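Long-range contacts in methyl-coenzyme M reductase subunit gamma (PDB 1E6Y), which forms part of the nickel enzyme that releases methane from methyl-coenzyme M, with coenzyme B as reductant, in the final step of methanogenesis: residues R29-E34 against V136-E141; A38-R43 against R128-C133; V82-F87 against R120-A125. All coordinates share one frame; numbering follows the deposited sequence.

Contact 1: residues R29-E34 against V136-E141; sequences REISDE and VQMETE
Arg29 and Glu139 show how the end of a helix can be tied down by a passing loop, each of them lending a side chain to the backbone of the other segment. The guanidinium of Arg29 serves the carbonyls at the C-terminus of helix 127-139: NH1 donates to Met138 O at 2.9 Å and to Thr140 O at 3.0 Å. Both carbonyls lie at the edge of the guanidinium, a little tilted from its plane, and in each bond the nitrogen stands above the carbonyl plane. The chain is bent at its third torsion (chi3 80°), which turns the group back over the helix end, while Arg29 N adds a weak bond to Glu139 O.

The carboxylate works in the reverse direction. Glu139 OE2 receives Ile31 N at 2.9 Å in a nearly straight bond (175°), using its anti lone pair. The same oxygen has a salt bridge to Lys135, which probably eases the approach of Glu30 OE1, 4.3 Å from Glu139 OE2; Glu30 is itself paired with Lys27.

Apolar contacts complete the junction. Ile31 lays CG2 against Glu139 CG at 3.7 Å, and its CD1 meets Met138 CE at 4.0 Å, with Leu36 touching Ile31 and Met138.

Thr140 is the first residue to leave the helix, and its OG1 and N bond to Val136 O from opposite faces of that carbonyl. The whole is a helix C-terminus whose last carbonyls are bonded by an arginine side chain from a passing loop, tying the end of helix 127-139 to the extended lead-in to helix 33-40, away from the coenzyme sites.

Contact 2: residues A38-R43 against R128-C133; sequences AVLGHR and RDMEQC
Met130 CE is the meeting point of the apolar first shell, lying 3.6 Å from His42 CD2 and 3.9 Å from Leu40 CD1. Leu40 and Met130 reach toward each other tip to tip, whereas the methyl approaches the imidazole obliquely. Met130 starts with CG opposite the backbone N (chi1 178°) and then bends twice, which carries SD and CE across to the other segment. Leu40 CD1 also rests on Glu131 CG at 3.8 Å, so the aliphatic part of the glutamate belongs to this packing.

Beyond it lies a salt bridge. Arg43 NH1 donates to Glu131 OE2 at 2.9 Å; the oxygen sits near the guanidinium plane, but the nitrogen comes from above the carboxylate, the two planes being 53° apart.

A second shell positions these groups. Tyr49 and Thr37 bond to OE1 and OE2 of Glu131, Glu127 shares Arg43 NH1, and Ser47 O takes Arg43 NE. With an alanine here in place of Glu131, Arg43 would probably lose one of its two carboxylate partners, and Tyr49 and Thr37 would probably lose this acceptor. His42 NE2 bonds to Tyr84 O, which fixes the ring, while Leu40 O lies over the centre of one face of the imidazole.

The arrangement is a junction of the end of helix 33-40 and the loop after it with the N-terminal half of helix 127-139, an apolar centre with a salt bridge beside it, on one side of the antiparallel sheet.

Contact 3: residues V82-F87 against R120-A125; sequences VRYIQF and RQIVEA. With F43 (factor 430), chain L.
Gln86 OE1 accepts two bonds from Arg120, from NE at 2.8 Å and from NH2 at 2.9 Å, a side-on grip by two nitrogens on one oxygen. NH2 lies on a lone pair in the carbonyl plane, whereas NE stands above that plane; amide and guanidinium are turned 68° apart. Gln86 lies on strand 82-89 and Arg120 immediately before strand 121-126, its neighbour in a four-stranded antiparallel sheet. The ladder is regular here, with Arg83-Ala125, Ile85-Val123 and Phe87-Gln121 as hydrogen-bonded pairs, the shortest rung being Phe87 N to Gln121 O at 2.8 Å.

On the face bearing Tyr84, Gln86, Ile122 and Glu124, Ile122 CD1 packs against Tyr84 CB at 3.6 Å. This face meets other subunits: Gln322 of the beta subunit bonds to Glu124 OE2, and a backbone group of another chain to OE1. The face bearing Ile85 and Phe87 is backed by helix 127-139.

Arg120 binds coenzyme M, its NH1 forming a salt bridge to the sulfonate. Gln86 thus stands in the second shell and is likely to steady the guanidinium, and its own NE2 is held by Arg151 O. Bent at its third torsion (chi3 -78°), the Arg120 side chain also borders factor 430, with NH1 3.9 Å from C3B of the cofactor.

In the fold
The three contacts illustrate a layered arrangement, with helices packed on one face of a sheet whose other face meets neighbouring subunits. Contacts 1 and 2, their centres about 12 Å apart, both join the region of helix 33-40 to helix 127-139, and touch where Met138 packs on Val39. Contact 3 supplies the sheet; its centre is about 9 Å from that of contact 2 and about 16 Å from that of contact 1. Along the chain they are nested, contact 3 within the loop closed by contact 2, and that within contact 1. Strand 121-126, which begins just after Arg120 of the coenzyme M site, runs directly into helix 127-139, the helix used by both outer contacts.

Contact 1: residues R29-E34 against V136-E141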
loop_
_atom_site.group_PDB
_atom_site.type_symbol
_atom_site.label_atom_id
_atom_site.label_comp_id
_atom_site.label_asym_id
_atom_site.label_seq_id
_atom_site.Cartn_x
_atom_site.Cartn_y
_atom_site.Cartn_z
ATOM N N ARG C 29 45.278 3.851 36.091
ATOM C CA ARG C 29 44.655 3.270 37.270
ATOM C C ARG C 29 44.467 1.778 37.037
ATOM O O ARG C 29 44.690 1.256 35.943
ATOM C CB ARG C 29 43.307 3.944 37.560
ATOM C CG ARG C 29 42.287 3.632 36.459
ATOM C CD ARG C 29 41.085 4.556 36.573
ATOM N NE ARG C 29 41.290 5.875 36.007
ATOM C CZ ARG C 29 41.305 6.228 34.733
ATOM N NH1 ARG C 29 41.109 5.333 33.766
ATOM N NH2 ARG C 29 41.509 7.501 34.412
ATOM N N GLU C 30 44.103 1.089 38.113
ATOM C CA GLU C 30 43.943 -0.359 38.109
ATOM C C GLU C 30 42.511 -0.738 38.463
ATOM O O GLU C 30 41.887 -0.104 39.312
ATOM C CB GLU C 30 44.890 -0.995 39.130
ATOM C CG GLU C 30 46.351 -0.630 38.950
ATOM C CD GLU C 30 47.229 -1.849 38.765
ATOM O OE1 GLU C 30 47.038 -2.574 37.760
ATOM O OE2 GLU C 30 48.099 -2.090 39.630
ATOM N N ILE C 31 42.003 -1.779 37.813
ATOM C CA ILE C 31 40.766 -2.416 38.247
ATOM C C ILE C 31 40.947 -3.934 38.253
ATOM O O ILE C 31 41.531 -4.501 37.326
ATOM C CB ILE C 31 39.563 -2.009 37.340
ATOM C CG1 ILE C 31 38.262 -2.568 37.924
ATOM C CG2 ILE C 31 39.770 -2.494 35.909
ATOM C CD1 ILE C 31 37.007 -2.019 37.274
ATOM N N SER C 32 40.569 -4.571 39.357
ATOM C CA SER C 32 40.699 -6.020 39.482
ATOM C C SER C 32 39.735 -6.727 38.536
ATOM O O SER C 32 38.736 -6.146 38.105
ATOM C CB SER C 32 40.429 -6.458 40.922
ATOM O OG SER C 32 39.047 -6.394 41.232
ATOM N N ASP C 33 40.027 -7.988 38.230
ATOM C CA ASP C 33 39.178 -8.778 37.343
ATOM C C ASP C 33 37.760 -8.899 37.890
ATOM O O ASP C 33 36.789 -8.746 37.151
ATOM C CB ASP C 33 39.767 -10.176 37.141
ATOM C CG ASP C 33 41.083 -10.160 36.374
ATOM O OD1 ASP C 33 41.801 -11.181 36.419
ATOM O OD2 ASP C 33 41.401 -9.140 35.724
ATOM N N GLU C 34 37.649 -9.120 39.195
ATOM C CA GLU C 34 36.349 -9.299 39.832
ATOM C C GLU C 34 35.539 -8.007 39.890
ATOM O O GLU C 34 34.317 -8.032 39.745
ATOM C CB GLU C 34 36.519 -9.866 41.242
ATOM C CG GLU C 34 36.936 -11.332 41.274
ATOM C CD GLU C 34 36.575 -12.023 42.580
ATOM O OE1 GLU C 34 36.509 -11.344 43.629
ATOM O OE2 GLU C 34 36.352 -13.250 42.554
ATOM N N VAL C 136 40.967 -2.263 29.386
ATOM C CA VAL C 136 41.802 -1.192 28.857
ATOM C C VAL C 136 41.067 0.146 28.910
ATOM O O VAL C 136 41.640 1.158 29.313
ATOM C CB VAL C 136 42.243 -1.478 27.398
ATOM C CG1 VAL C 136 43.122 -0.345 26.882
ATOM C CG2 VAL C 136 42.998 -2.801 27.329
ATOM N N GLN C 137 39.775 0.129 28.597
ATOM C CA GLN C 137 38.971 1.345 28.640
ATOM C C GLN C 137 38.798 1.864 30.064
ATOM O O GLN C 137 38.785 3.071 30.288
ATOM C CB GLN C 137 37.602 1.106 28.006
ATOM C CG GLN C 137 37.656 0.795 26.522
ATOM C CD GLN C 137 36.326 1.027 25.831
ATOM O OE1 GLN C 137 36.000 2.156 25.459
ATOM N NE2 GLN C 137 35.546 -0.038 25.665
ATOM N N MET C 138 38.756 0.948 31.029
ATOM C CA MET C 138 38.577 1.310 32.431
ATOM C C MET C 138 39.860 1.857 33.057
ATOM O O MET C 138 39.806 2.744 33.909
ATOM C CB MET C 138 38.099 0.099 33.241
ATOM C CG MET C 138 36.689 -0.379 32.912
ATOM S SD MET C 138 35.409 0.856 33.227
ATOM C CE MET C 138 35.207 0.700 35.009
ATOM N N GLU C 139 41.004 1.327 32.627
ATOM C CA GLU C 139 42.278 1.583 33.298
ATOM C C GLU C 139 43.095 2.715 32.685
ATOM O O GLU C 139 43.894 3.349 33.374
ATOM C CB GLU C 139 43.128 0.309 33.324
ATOM C CG GLU C 139 42.565 -0.802 34.202
ATOM C CD GLU C 139 43.519 -1.977 34.366
ATOM O OE1 GLU C 139 44.355 -2.210 33.469
ATOM O OE2 GLU C 139 43.419 -2.680 35.392
ATOM N N THR C 140 42.906 2.960 31.393
ATOM C CA THR C 140 43.748 3.909 30.675
ATOM C C THR C 140 43.118 5.290 30.540
ATOM O O THR C 140 41.958 5.501 30.905
ATOM C CB THR C 140 44.119 3.393 29.270
ATOM O OG1 THR C 140 42.944 3.328 28.453
ATOM C CG2 THR C 140 44.761 2.015 29.361
ATOM N N GLU C 141 43.879 6.207 29.949
ATOM C CA GLU C 141 43.506 7.612 29.870
ATOM C C GLU C 141 42.268 7.871 29.015
ATOM O O GLU C 141 41.693 8.958 29.077
ATOM C CB GLU C 141 44.679 8.431 29.326
ATOM C CG GLU C 141 45.085 8.059 27.910
ATOM C CD GLU C 141 46.198 8.929 27.372
ATOM O OE1 GLU C 141 47.258 8.381 27.010
ATOM O OE2 GLU C 141 46.015 10.160 27.304
#

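Contact 2: residues A38-R43 against R128-C133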
loop_
_atom_site.group_PDB
_atom_site.type_symbol
_atom_site.label_atom_id
_atom_site.label_comp_id
_atom_site.label_asym_id
_atom_site.label_seq_id
_atom_site.Cartn_x
_atom_site.Cartn_y
_atom_site.Cartn_z
ATOM N N ALA C 38 32.081 -7.149 38.113
ATOM C CA ALA C 38 31.006 -6.615 38.943
ATOM C C ALA C 38 30.321 -5.419 38.294
ATOM O O ALA C 38 29.095 -5.368 38.229
ATOM C CB ALA C 38 31.547 -6.228 40.312
ATOM N N VAL C 39 31.108 -4.472 37.790
ATOM C CA VAL C 39 30.546 -3.268 37.179
ATOM C C VAL C 39 29.844 -3.563 35.851
ATOM O O VAL C 39 28.883 -2.885 35.486
ATOM C CB VAL C 39 31.623 -2.172 36.954
ATOM C CG1 VAL C 39 32.310 -1.835 38.267
ATOM C CG2 VAL C 39 32.640 -2.623 35.924
ATOM N N LEU C 40 30.294 -4.606 35.158
ATOM C CA LEU C 40 29.695 -4.993 33.882
ATOM C C LEU C 40 28.337 -5.674 34.075
ATOM O O LEU C 40 27.426 -5.502 33.259
ATOM C CB LEU C 40 30.648 -5.910 33.110
ATOM C CG LEU C 40 31.923 -5.235 32.598
ATOM C CD1 LEU C 40 32.868 -6.274 32.027
ATOM C CD2 LEU C 40 31.573 -4.193 31.549
ATOM N N GLY C 41 28.220 -6.463 35.140
ATOM C CA GLY C 41 26.925 -6.960 35.573
ATOM C C GLY C 41 26.327 -8.113 34.783
ATOM O O GLY C 41 25.131 -8.373 34.893
ATOM N N HIS C 42 27.156 -8.848 34.046
ATOM C CA HIS C 42 26.669 -9.944 33.205
ATOM C C HIS C 42 26.717 -11.303 33.901
ATOM O O HIS C 42 26.089 -12.260 33.445
ATOM C CB HIS C 42 27.474 -10.014 31.906
ATOM C CG HIS C 42 27.562 -8.710 31.179
ATOM N ND1 HIS C 42 26.449 -7.977 30.829
ATOM C CD2 HIS C 42 28.632 -7.992 30.763
ATOM C CE1 HIS C 42 26.830 -6.861 30.233
ATOM N NE2 HIS C 42 28.150 -6.847 30.180
ATOM N N ARG C 43 27.506 -11.397 34.967
ATOM C CA ARG C 43 27.633 -12.629 35.722
ATOM C C ARG C 43 28.307 -12.335 37.068
ATOM O O ARG C 43 28.875 -11.250 37.193
ATOM C CB ARG C 43 28.467 -13.667 34.968
ATOM C CG ARG C 43 29.943 -13.309 34.829
ATOM C CD ARG C 43 30.644 -14.380 33.975
ATOM N NE ARG C 43 32.083 -14.384 34.303
ATOM C CZ ARG C 43 32.902 -13.405 33.940
ATOM N NH1 ARG C 43 32.447 -12.381 33.229
ATOM N NH2 ARG C 43 34.194 -13.412 34.258
ATOM N N ARG C 128 34.207 -12.805 27.253
ATOM C CA ARG C 128 35.595 -12.737 27.732
ATOM C C ARG C 128 36.413 -11.794 26.860
ATOM O O ARG C 128 37.303 -11.109 27.379
ATOM C CB ARG C 128 36.268 -14.094 27.853
ATOM C CG ARG C 128 36.810 -14.706 26.564
ATOM C CD ARG C 128 37.209 -16.154 26.835
ATOM N NE ARG C 128 36.041 -16.921 27.256
ATOM C CZ ARG C 128 36.074 -18.069 27.896
ATOM N NH1 ARG C 128 37.213 -18.661 28.246
ATOM N NH2 ARG C 128 34.930 -18.670 28.212
ATOM N N ASP C 129 36.133 -11.741 25.556
ATOM C CA ASP C 129 36.817 -10.795 24.665
ATOM C C ASP C 129 36.452 -9.361 25.035
ATOM O O ASP C 129 37.301 -8.472 25.028
ATOM C CB ASP C 129 36.429 -11.020 23.198
ATOM C CG ASP C 129 36.647 -12.448 22.731
ATOM O OD1 ASP C 129 35.940 -12.844 21.787
ATOM O OD2 ASP C 129 37.530 -13.159 23.262
ATOM N N MET C 130 35.166 -9.139 25.289
ATOM C CA MET C 130 34.663 -7.832 25.691
ATOM C C MET C 130 35.348 -7.342 26.971
ATOM O O MET C 130 35.744 -6.179 27.058
ATOM C CB MET C 130 33.141 -7.904 25.882
ATOM C CG MET C 130 32.489 -6.607 26.341
ATOM S SD MET C 130 32.597 -6.382 28.129
ATOM C CE MET C 130 31.582 -7.750 28.699
ATOM N N GLU C 131 35.575 -8.255 27.916
ATOM C CA GLU C 131 36.204 -7.902 29.190
ATOM C C GLU C 131 37.647 -7.430 29.026
ATOM O O GLU C 131 38.107 -6.554 29.764
ATOM C CB GLU C 131 36.153 -9.082 30.165
ATOM C CG GLU C 131 34.770 -9.345 30.738
ATOM C CD GLU C 131 34.804 -10.099 32.059
ATOM O OE1 GLU C 131 35.745 -10.889 32.280
ATOM O OE2 GLU C 131 33.879 -9.908 32.876
ATOM N N GLN C 132 38.346 -7.981 28.035
ATOM C CA GLN C 132 39.701 -7.535 27.717
ATOM C C GLN C 132 39.691 -6.083 27.252
ATOM O O GLN C 132 40.522 -5.277 27.672
ATOM C CB GLN C 132 40.306 -8.402 26.615
ATOM C CG GLN C 132 40.872 -9.725 27.086
ATOM C CD GLN C 132 41.825 -10.332 26.071
ATOM O OE1 GLN C 132 41.878 -9.904 24.914
ATOM N NE2 GLN C 132 42.609 -11.312 26.509
ATOM N N CYS C 133 38.768 -5.772 26.347
ATOM C CA CYS C 133 38.609 -4.419 25.829
ATOM C C CYS C 133 38.143 -3.470 26.931
ATOM O O CYS C 133 38.671 -2.360 27.075
ATOM C CB CYS C 133 37.598 -4.416 24.679
ATOM S SG CYS C 133 37.310 -2.789 23.973
#

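Contact 3: residues V82-F87 against R120-A125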
loop_
_atom_site.group_PDB
_atom_site.type_symbol
_atom_site.label_atom_id
_atom_site.label_comp_id
_atom_site.label_asym_id
_atom_site.label_seq_id
_atom_site.Cartn_x
_atom_site.Cartn_y
_atom_site.Cartn_z
ATOM N N VAL C 82 27.471 -12.981 23.611
ATOM C CA VAL C 82 27.915 -11.639 23.260
ATOM C C VAL C 82 27.351 -10.672 24.301
ATOM O O VAL C 82 26.134 -10.605 24.489
ATOM C CB VAL C 82 27.416 -11.229 21.850
ATOM C CG1 VAL C 82 27.838 -9.796 21.533
ATOM C CG2 VAL C 82 27.974 -12.185 20.800
ATOM N N ARG C 83 28.236 -10.050 25.081
ATOM C CA ARG C 83 27.808 -9.030 26.040
ATOM C C ARG C 83 28.561 -7.732 25.756
ATOM O O ARG C 83 29.184 -7.608 24.699
ATOM C CB ARG C 83 28.013 -9.461 27.478
ATOM C CG ARG C 83 27.409 -10.757 27.957
ATOM C CD ARG C 83 25.928 -10.881 27.655
ATOM N NE ARG C 83 25.074 -9.814 28.149
ATOM C CZ ARG C 83 24.229 -9.126 27.389
ATOM N NH1 ARG C 83 23.467 -8.188 27.941
ATOM N NH2 ARG C 83 24.140 -9.346 26.077
ATOM N N TYR C 84 28.435 -6.740 26.632
ATOM C CA TYR C 84 28.823 -5.380 26.268
ATOM C C TYR C 84 29.435 -4.560 27.399
ATOM O O TYR C 84 29.237 -4.856 28.576
ATOM C CB TYR C 84 27.610 -4.630 25.710
ATOM C CG TYR C 84 26.592 -4.253 26.765
ATOM C CD1 TYR C 84 26.636 -3.001 27.383
ATOM C CD2 TYR C 84 25.669 -5.187 27.236
ATOM C CE1 TYR C 84 25.801 -2.695 28.450
ATOM C CE2 TYR C 84 24.827 -4.890 28.303
ATOM C CZ TYR C 84 24.904 -3.643 28.908
ATOM O OH TYR C 84 24.110 -3.352 29.993
ATOM N N ILE C 85 30.155 -3.508 27.015
ATOM C CA ILE C 85 30.430 -2.385 27.906
ATOM C C ILE C 85 30.071 -1.094 27.179
ATOM O O ILE C 85 30.356 -0.941 25.990
ATOM C CB ILE C 85 31.921 -2.340 28.350
ATOM C CG1 ILE C 85 32.157 -1.118 29.249
ATOM C CG2 ILE C 85 32.844 -2.305 27.139
ATOM C CD1 ILE C 85 33.414 -1.200 30.086
ATOM N N GLN C 86 29.362 -0.209 27.872
ATOM C CA GLN C 86 28.882 1.031 27.274
ATOM C C GLN C 86 29.266 2.239 28.127
ATOM O O GLN C 86 29.153 2.204 29.350
ATOM C CB GLN C 86 27.362 0.968 27.106
ATOM C CG GLN C 86 26.751 2.203 26.480
ATOM C CD GLN C 86 25.353 1.950 25.969
ATOM O OE1 GLN C 86 25.165 1.612 24.805
ATOM N NE2 GLN C 86 24.362 2.104 26.839
ATOM N N PHE C 87 29.723 3.299 27.465
ATOM C CA PHE C 87 30.153 4.520 28.142
ATOM C C PHE C 87 29.327 5.720 27.696
ATOM O O PHE C 87 28.968 5.839 26.524
ATOM C CB PHE C 87 31.625 4.815 27.833
ATOM C CG PHE C 87 32.593 3.894 28.516
ATOM C CD1 PHE C 87 33.027 2.732 27.885
ATOM C CD2 PHE C 87 33.130 4.225 29.757
ATOM C CE1 PHE C 87 33.985 1.913 28.478
ATOM C CE2 PHE C 87 34.090 3.411 30.360
ATOM C CZ PHE C 87 34.517 2.253 29.719
ATOM N N ARG C 120 26.099 7.709 24.039
ATOM C CA ARG C 120 26.527 6.395 24.471
ATOM C C ARG C 120 27.438 5.806 23.390
ATOM O O ARG C 120 27.303 6.154 22.217
ATOM C CB ARG C 120 25.339 5.447 24.727
ATOM C CG ARG C 120 24.321 5.504 23.594
ATOM C CD ARG C 120 23.073 4.652 23.802
ATOM N NE ARG C 120 23.308 3.251 23.547
ATOM C CZ ARG C 120 22.658 2.376 22.794
ATOM N NH1 ARG C 120 21.597 2.643 22.041
ATOM N NH2 ARG C 120 23.150 1.138 22.812
ATOM N N GLN C 121 28.442 5.053 23.818
ATOM C CA GLN C 121 29.269 4.281 22.904
ATOM C C GLN C 121 29.387 2.885 23.486
ATOM O O GLN C 121 29.585 2.720 24.691
ATOM C CB GLN C 121 30.654 4.917 22.761
ATOM C CG GLN C 121 31.517 4.310 21.656
ATOM C CD GLN C 121 32.277 3.067 22.097
ATOM O OE1 GLN C 121 32.727 2.274 21.265
ATOM N NE2 GLN C 121 32.444 2.903 23.405
ATOM N N ILE C 122 29.275 1.882 22.625
ATOM C CA ILE C 122 29.202 0.506 23.086
ATOM C C ILE C 122 30.166 -0.394 22.321
ATOM O O ILE C 122 30.477 -0.143 21.159
ATOM C CB ILE C 122 27.747 -0.036 22.961
ATOM C CG1 ILE C 122 27.646 -1.441 23.557
ATOM C CG2 ILE C 122 27.294 -0.023 21.504
ATOM C CD1 ILE C 122 26.220 -1.932 23.706
ATOM N N VAL C 123 30.758 -1.346 23.033
ATOM C CA VAL C 123 31.422 -2.467 22.387
ATOM C C VAL C 123 30.717 -3.759 22.779
ATOM O O VAL C 123 30.609 -4.085 23.960
ATOM C CB VAL C 123 32.918 -2.548 22.783
ATOM C CG1 VAL C 123 33.567 -3.776 22.147
ATOM C CG2 VAL C 123 33.642 -1.284 22.340
ATOM N N GLU C 124 30.119 -4.417 21.790
ATOM C CA GLU C 124 29.624 -5.777 21.968
ATOM C C GLU C 124 30.659 -6.769 21.453
ATOM O O GLU C 124 31.279 -6.548 20.414
ATOM C CB GLU C 124 28.310 -5.976 21.211
ATOM C CG GLU C 124 27.110 -5.299 21.850
ATOM C CD GLU C 124 25.797 -5.870 21.353
ATOM O OE1 GLU C 124 24.980 -5.100 20.800
ATOM O OE2 GLU C 124 25.585 -7.096 21.500
ATOM N N ALA C 125 30.874 -7.838 22.212
ATOM C CA ALA C 125 31.805 -8.891 21.820
ATOM C C ALA C 125 31.554 -10.107 22.698
ATOM O O ALA C 125 30.849 -10.009 23.706
ATOM C CB ALA C 125 33.249 -8.406 21.979
HETATM NI NI F43 L . 16.002 7.240 22.044
HETATM N NA F43 L . 14.094 6.252 21.948
HETATM C CHA F43 L . 12.925 8.349 21.212
HETATM C C1A F43 L . 13.105 6.977 21.792
HETATM C C2A F43 L . 11.737 6.296 22.334
HETATM C C3A F43 L . 12.435 5.262 23.311
HETATM C C4A F43 L . 13.703 4.997 22.541
HETATM C C5A F43 L . 11.023 5.522 21.190
HETATM C C6A F43 L . 9.741 4.849 21.711
HETATM O O7A F43 L . 8.711 5.549 21.949
HETATM N N8A F43 L . 9.698 3.568 21.918
HETATM C C9A F43 L . 10.854 7.311 22.999
HETATM C CAA F43 L . 12.741 5.829 24.806
HETATM C CBA F43 L . 11.504 5.889 25.650
HETATM C CCA F43 L . 11.679 5.304 27.009
HETATM O ODA F43 L . 12.484 5.855 27.817
HETATM O OEA F43 L . 11.019 4.287 27.324
HETATM N NB F43 L . 16.825 5.360 22.393
HETATM C CHB F43 L . 14.830 4.345 23.362
HETATM C C1B F43 L . 16.000 4.088 22.625
HETATM C C2B F43 L . 17.041 2.979 23.288
HETATM C C3B F43 L . 18.318 3.917 23.617
HETATM C C4B F43 L . 17.908 5.175 22.857
HETATM N N5B F43 L . 15.827 3.372 21.277
HETATM C C6B F43 L . 16.510 2.292 21.044
HETATM O O7B F43 L . 16.390 1.624 20.018
HETATM C C8B F43 L . 17.429 1.997 22.214
HETATM C C9B F43 L . 16.415 2.245 24.447
HETATM C CAB F43 L . 18.357 4.129 25.227
HETATM C CBB F43 L . 19.511 4.997 25.650
HETATM C CCB F43 L . 19.520 5.077 27.146
HETATM O ODB F43 L . 19.797 4.006 27.721
HETATM O OEB F43 L . 19.255 6.126 27.762
HETATM N NC F43 L . 17.777 8.213 22.402
HETATM C CHC F43 L . 19.057 6.200 22.808
HETATM C C1C F43 L . 18.938 7.516 22.602
HETATM C C2C F43 L . 20.159 8.386 22.583
HETATM C C3C F43 L . 19.510 9.811 22.511
HETATM C C4C F43 L . 18.078 9.548 22.285
HETATM C C5C F43 L . 20.987 8.165 21.280
HETATM C C6C F43 L . 22.213 9.034 21.250
HETATM O O7C F43 L . 23.025 8.940 22.214
HETATM O O8C F43 L . 22.398 9.821 20.280
HETATM C C8C F43 L . 19.623 10.501 23.897
HETATM C C9C F43 L . 21.040 10.963 24.291
HETATM C CAC F43 L . 21.121 11.627 25.667
HETATM O OBC F43 L . 20.102 11.766 26.387
HETATM O OCC F43 L . 22.260 12.026 26.035
HETATM N ND F43 L . 15.192 9.057 22.125
HETATM C CHD F43 L . 17.206 10.525 22.110
HETATM C C5D F43 L . 15.177 12.524 21.175
HETATM C C6D F43 L . 16.511 13.065 21.577
HETATM C C7D F43 L . 17.544 11.985 21.765
HETATM O O8D F43 L . 18.711 12.383 21.587
HETATM C C9D F43 L . 12.209 11.315 22.499
HETATM C CAD F43 L . 11.755 12.611 21.975
HETATM O OBD F43 L . 11.082 13.398 22.719
HETATM O OCD F43 L . 12.049 12.933 20.773
HETATM C C1D F43 L . 15.659 10.259 22.054
HETATM C C2D F43 L . 14.737 11.425 22.055
HETATM C C3D F43 L . 13.375 10.725 21.795
HETATM C C4D F43 L . 13.661 9.334 22.159
#